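Local coordinates for protein ATP-dependent RNA helicase HrpB (Escherichia coli, PDB 6EUD) that hydrolyses ATP to ADP and phosphate as a DExH-box RNA helicase that binds single-stranded RNA, at residues V290-D302 against L310-R323. Sequence-based numbering, arbitrary orientation.
Sequences VVDCAQERVARFD and LITQRVSQASMTQR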
loop_
_atom_site.group_PDB
_atom_site.type_symbol
_atom_site.label_atom_id
_atom_site.label_comp_id
_atom_site.label_asym_id
_atom_site.label_seq_id
_atom_site.Cartn_x
_atom_site.Cartn_y
_atom_site.Cartn_z
ATOM N N VAL A 290 2.081 -34.320 2.587
ATOM C CA VAL A 290 2.210 -32.931 2.970
ATOM C C VAL A 290 1.149 -32.549 4.030
ATOM O O VAL A 290 -0.019 -32.970 3.983
ATOM C CB VAL A 290 2.115 -32.015 1.726
ATOM C CG1 VAL A 290 1.760 -30.581 2.097
ATOM C CG2 VAL A 290 3.427 -32.075 0.909
ATOM N N VAL A 291 1.575 -31.768 5.013
ATOM C CA VAL A 291 0.628 -31.133 5.903
ATOM C C VAL A 291 0.836 -29.644 5.776
ATOM O O VAL A 291 1.916 -29.125 6.022
ATOM C CB VAL A 291 0.769 -31.594 7.384
ATOM C CG1 VAL A 291 -0.209 -30.820 8.273
ATOM C CG2 VAL A 291 0.536 -33.111 7.504
ATOM N N ASP A 292 -0.230 -28.967 5.379
ATOM C CA ASP A 292 -0.205 -27.554 5.059
ATOM C C ASP A 292 -1.088 -26.765 6.041
ATOM O O ASP A 292 -2.338 -26.901 6.042
ATOM C CB ASP A 292 -0.664 -27.348 3.603
ATOM C CG ASP A 292 -0.876 -25.883 3.256
ATOM O OD1 ASP A 292 -0.155 -25.017 3.804
ATOM O OD2 ASP A 292 -1.770 -25.597 2.434
ATOM N N CYS A 293 -0.448 -25.960 6.890
ATOM C CA CYS A 293 -1.193 -25.163 7.873
ATOM C C CYS A 293 -2.027 -24.072 7.185
ATOM O O CYS A 293 -2.892 -23.472 7.807
ATOM C CB CYS A 293 -0.242 -24.524 8.907
ATOM S SG CYS A 293 0.716 -23.105 8.337
ATOM N N ALA A 294 -1.729 -23.822 5.910
ATOM C CA ALA A 294 -2.404 -22.825 5.057
ATOM C C ALA A 294 -2.282 -21.389 5.552
ATOM O O ALA A 294 -3.121 -20.555 5.214
ATOM C CB ALA A 294 -3.877 -23.182 4.877
ATOM N N GLN A 295 -1.233 -21.096 6.320
ATOM C CA GLN A 295 -1.006 -19.748 6.843
ATOM C C GLN A 295 0.392 -19.236 6.559
ATOM O O GLN A 295 1.372 -19.871 6.920
ATOM C CB GLN A 295 -1.297 -19.713 8.336
ATOM C CG GLN A 295 -2.784 -19.745 8.567
ATOM C CD GLN A 295 -3.170 -19.737 10.007
ATOM O OE1 GLN A 295 -2.310 -19.697 10.892
ATOM N NE2 GLN A 295 -4.478 -19.777 10.263
ATOM N N GLU A 296 0.454 -18.090 5.883
ATOM C CA GLU A 296 1.693 -17.428 5.495
ATOM C C GLU A 296 2.020 -16.293 6.456
ATOM O O GLU A 296 1.131 -15.737 7.113
ATOM C CB GLU A 296 1.576 -16.849 4.079
ATOM C CG GLU A 296 2.274 -17.625 2.973
ATOM C CD GLU A 296 1.871 -17.134 1.586
ATOM O OE1 GLU A 296 1.088 -16.159 1.510
ATOM O OE2 GLU A 296 2.315 -17.733 0.576
ATOM N N ARG A 297 3.292 -15.913 6.500
ATOM C CA ARG A 297 3.681 -14.685 7.173
ATOM C C ARG A 297 4.209 -13.676 6.147
ATOM O O ARG A 297 5.254 -13.907 5.535
ATOM C CB ARG A 297 4.726 -14.981 8.246
ATOM C CG ARG A 297 5.245 -13.770 8.976
ATOM C CD ARG A 297 5.730 -14.165 10.370
ATOM N NE ARG A 297 4.623 -14.657 11.200
ATOM C CZ ARG A 297 4.670 -15.766 11.932
ATOM N NH1 ARG A 297 5.772 -16.506 11.946
ATOM N NH2 ARG A 297 3.614 -16.137 12.652
ATOM N N VAL A 298 3.492 -12.568 5.955
ATOM C CA VAL A 298 3.912 -11.559 4.975
ATOM C C VAL A 298 4.077 -10.152 5.556
ATOM O O VAL A 298 3.416 -9.777 6.530
ATOM C CB VAL A 298 2.916 -11.463 3.770
ATOM C CG1 VAL A 298 2.979 -12.718 2.924
ATOM C CG2 VAL A 298 1.493 -11.210 4.250
ATOM N N ALA A 299 4.969 -9.389 4.928
ATOM C CA ALA A 299 5.192 -7.976 5.230
ATOM C C ALA A 299 4.036 -7.137 4.726
ATOM O O ALA A 299 3.636 -7.258 3.577
ATOM C CB ALA A 299 6.489 -7.504 4.610
ATOM N N ARG A 300 3.484 -6.295 5.589
ATOM C CA ARG A 300 2.389 -5.436 5.184
ATOM C C ARG A 300 2.658 -3.963 5.530
ATOM O O ARG A 300 2.901 -3.608 6.696
ATOM C CB ARG A 300 1.081 -5.900 5.823
ATOM C CG ARG A 300 -0.046 -4.907 5.668
ATOM C CD ARG A 300 -1.388 -5.609 5.628
ATOM N NE ARG A 300 -1.493 -6.507 4.482
ATOM C CZ ARG A 300 -2.553 -7.266 4.227
ATOM N NH1 ARG A 300 -3.598 -7.243 5.044
ATOM N NH2 ARG A 300 -2.563 -8.055 3.161
ATOM N N PHE A 301 2.618 -3.116 4.504
ATOM C CA PHE A 301 2.763 -1.687 4.698
ATOM C C PHE A 301 1.446 -1.093 5.160
ATOM O O PHE A 301 0.400 -1.369 4.571
ATOM C CB PHE A 301 3.232 -1.012 3.413
ATOM C CG PHE A 301 3.266 0.484 3.494
ATOM C CD1 PHE A 301 4.217 1.131 4.272
ATOM C CD2 PHE A 301 2.357 1.250 2.790
ATOM C CE1 PHE A 301 4.260 2.513 4.351
ATOM C CE2 PHE A 301 2.397 2.640 2.871
ATOM C CZ PHE A 301 3.359 3.267 3.648
ATOM N N ASP A 302 1.515 -0.286 6.218
ATOM C CA ASP A 302 0.374 0.458 6.750
ATOM C C ASP A 302 0.516 1.947 6.443
ATOM O O ASP A 302 1.278 2.644 7.106
ATOM C CB ASP A 302 0.266 0.232 8.267
ATOM C CG ASP A 302 -0.985 0.863 8.884
ATOM O OD1 ASP A 302 -1.721 1.601 8.186
ATOM O OD2 ASP A 302 -1.216 0.627 10.097
ATOM N N LEU A 310 4.935 -7.582 9.973
ATOM C CA LEU A 310 4.726 -8.973 9.592
ATOM C C LEU A 310 3.355 -9.409 10.062
ATOM O O LEU A 310 3.113 -9.475 11.260
ATOM C CB LEU A 310 5.786 -9.889 10.192
ATOM C CG LEU A 310 7.140 -9.836 9.505
ATOM C CD1 LEU A 310 8.065 -10.909 10.060
ATOM C CD2 LEU A 310 6.982 -9.981 7.999
ATOM N N ILE A 311 2.450 -9.679 9.124
ATOM C CA ILE A 311 1.174 -10.302 9.468
ATOM C C ILE A 311 1.131 -11.779 9.036
ATOM O O ILE A 311 1.930 -12.248 8.213
ATOM C CB ILE A 311 -0.018 -9.560 8.845
ATOM C CG1 ILE A 311 -0.121 -9.847 7.346
ATOM C CG2 ILE A 311 0.089 -8.077 9.107
ATOM C CD1 ILE A 311 -1.438 -9.387 6.732
ATOM N N THR A 312 0.212 -12.512 9.639
ATOM C CA THR A 312 -0.042 -13.877 9.249
ATOM C C THR A 312 -1.385 -13.880 8.555
ATOM O O THR A 312 -2.324 -13.215 9.003
ATOM C CB THR A 312 -0.029 -14.834 10.455
ATOM O OG1 THR A 312 1.285 -14.833 11.030
ATOM C CG2 THR A 312 -0.369 -16.248 10.018
ATOM N N GLN A 313 -1.459 -14.591 7.437
ATOM C CA GLN A 313 -2.692 -14.651 6.660
ATOM C C GLN A 313 -2.854 -15.982 5.927
ATOM O O GLN A 313 -1.891 -16.748 5.781
ATOM C CB GLN A 313 -2.740 -13.505 5.657
ATOM C CG GLN A 313 -1.636 -13.561 4.623
ATOM C CD GLN A 313 -1.787 -12.496 3.562
ATOM O OE1 GLN A 313 -2.491 -11.503 3.756
ATOM N NE2 GLN A 313 -1.135 -12.700 2.427
ATOM N N ARG A 314 -4.078 -16.235 5.468
ATOM C CA ARG A 314 -4.389 -17.430 4.687
ATOM C C ARG A 314 -3.621 -17.434 3.402
ATOM O O ARG A 314 -3.463 -16.407 2.743
ATOM C CB ARG A 314 -5.886 -17.524 4.387
ATOM C CG ARG A 314 -6.676 -18.029 5.561
ATOM C CD ARG A 314 -6.319 -19.466 5.908
ATOM N NE ARG A 314 -6.837 -19.821 7.220
ATOM C CZ ARG A 314 -8.098 -20.159 7.457
ATOM N NH1 ARG A 314 -8.967 -20.205 6.458
ATOM N NH2 ARG A 314 -8.487 -20.459 8.693
ATOM N N VAL A 315 -3.136 -18.612 3.067
ATOM C CA VAL A 315 -2.398 -18.865 1.843
ATOM C C VAL A 315 -3.407 -18.935 0.683
ATOM O O VAL A 315 -4.573 -19.271 0.889
ATOM C CB VAL A 315 -1.574 -20.166 2.031
ATOM C CG1 VAL A 315 -1.053 -20.721 0.744
ATOM C CG2 VAL A 315 -0.434 -19.918 3.027
ATOM N N SER A 316 -2.990 -18.575 -0.524
ATOM C CA SER A 316 -3.905 -18.621 -1.660
ATOM C C SER A 316 -4.145 -20.046 -2.172
ATOM O O SER A 316 -3.402 -20.961 -1.835
ATOM C CB SER A 316 -3.372 -17.755 -2.796
ATOM O OG SER A 316 -2.269 -18.385 -3.425
ATOM N N GLN A 317 -5.181 -20.215 -2.991
ATOM C CA GLN A 317 -5.440 -21.497 -3.616
ATOM C C GLN A 317 -4.258 -21.956 -4.469
ATOM O O GLN A 317 -3.892 -23.141 -4.442
ATOM C CB GLN A 317 -6.708 -21.444 -4.469
ATOM C CG GLN A 317 -7.952 -21.042 -3.683
ATOM C CD GLN A 317 -9.249 -21.274 -4.456
ATOM O OE1 GLN A 317 -9.355 -22.227 -5.217
ATOM N NE2 GLN A 317 -10.230 -20.396 -4.268
ATOM N N ALA A 318 -3.658 -21.042 -5.225
ATOM C CA ALA A 318 -2.529 -21.433 -6.067
ATOM C C ALA A 318 -1.366 -21.975 -5.220
ATOM O O ALA A 318 -0.762 -22.988 -5.565
ATOM C CB ALA A 318 -2.065 -20.265 -6.945
ATOM N N SER A 319 -1.069 -21.347 -4.090
ATOM C CA SER A 319 0.039 -21.875 -3.296
ATOM C C SER A 319 -0.366 -23.086 -2.458
ATOM O O SER A 319 0.464 -23.950 -2.184
ATOM C CB SER A 319 0.657 -20.794 -2.413
ATOM O OG SER A 319 -0.284 -19.827 -2.053
ATOM N N MET A 320 -1.629 -23.184 -2.070
ATOM C CA MET A 320 -2.067 -24.416 -1.425
ATOM C C MET A 320 -1.900 -25.591 -2.395
ATOM O O MET A 320 -1.474 -26.697 -2.016
ATOM C CB MET A 320 -3.508 -24.298 -0.956
ATOM C CG MET A 320 -3.653 -23.613 0.425
ATOM S SD MET A 320 -5.311 -23.765 1.122
ATOM C CE MET A 320 -6.235 -22.781 -0.058
ATOM N N THR A 321 -2.193 -25.331 -3.661
ATOM C CA THR A 321 -2.042 -26.337 -4.706
ATOM C C THR A 321 -0.563 -26.613 -4.984
ATOM O O THR A 321 -0.158 -27.762 -5.154
ATOM C CB THR A 321 -2.766 -25.903 -5.993
ATOM O OG1 THR A 321 -4.177 -25.911 -5.743
ATOM C CG2 THR A 321 -2.476 -26.849 -7.120
ATOM N N GLN A 322 0.252 -25.565 -5.002
ATOM C CA GLN A 322 1.686 -25.760 -5.177
ATOM C C GLN A 322 2.250 -26.585 -3.999
ATOM O O GLN A 322 3.065 -27.485 -4.202
ATOM C CB GLN A 322 2.397 -24.424 -5.313
ATOM C CG GLN A 322 3.892 -24.508 -5.481
ATOM C CD GLN A 322 4.327 -25.025 -6.845
ATOM O OE1 GLN A 322 3.593 -24.909 -7.831
ATOM N NE2 GLN A 322 5.536 -25.590 -6.909
ATOM N N ARG A 323 1.771 -26.311 -2.787
ATOM C CA ARG A 323 2.196 -27.048 -1.600
ATOM C C ARG A 323 1.775 -28.509 -1.655
ATOM O O ARG A 323 2.535 -29.388 -1.276
ATOM C CB ARG A 323 1.624 -26.417 -0.337
ATOM C CG ARG A 323 2.297 -25.152 0.043
ATOM C CD ARG A 323 1.629 -24.463 1.227
ATOM N NE ARG A 323 2.318 -23.199 1.473
ATOM C CZ ARG A 323 2.223 -22.486 2.586
ATOM N NH1 ARG A 323 1.461 -22.901 3.586
ATOM N NH2 ARG A 323 2.905 -21.356 2.699
HETATM O O HOH W 1 2.593 -22.012 6.155
HETATM O O HOH W 2 -0.552 -17.131 -0.981
#
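R323 and D292 form a buried salt bridge, NH1 to OD1 at 2.7 Å, with the oxygen at the guanidinium edge and the two planes 75° apart. The same OD1 takes the backbone N of A294 from the opposite face of the carboxylate, an Asx turn that bends the chain between strands 290-292 and 295-302. With chi1 at 171°, CG points away from the backbone N and the carboxylate reaches the helix; OD2 bonds H337 on strand 333-337. With an alanine at D292 the A294 N-H and R323 NH1 would probably lose their shared acceptor, although E279 would still hold R323 NE. Water 1 links R323 NH1 to the Q295 carbonyl.

V315 N to A294 O (2.9 Å) ties the two loops beside an antiparallel hairpin, where E296 and Q313 bond both ways, as do V298 and I311.

On one face, R297 NH2 bonds T312 OG1 (3.1 Å) while its NH1 bridges to E227. On the other, I311 CD1 sits over the centre of the R300 guanidinium, and V298 CG2 packs on the Q313 amide.

Strand 287-302 runs between 217-221 and 333-337 in the second RecA-like domain; its hairpin with 307-314, consistent with the DEAH/RHA beta-hairpin, projects beyond, and helix 317-325 packs against its base.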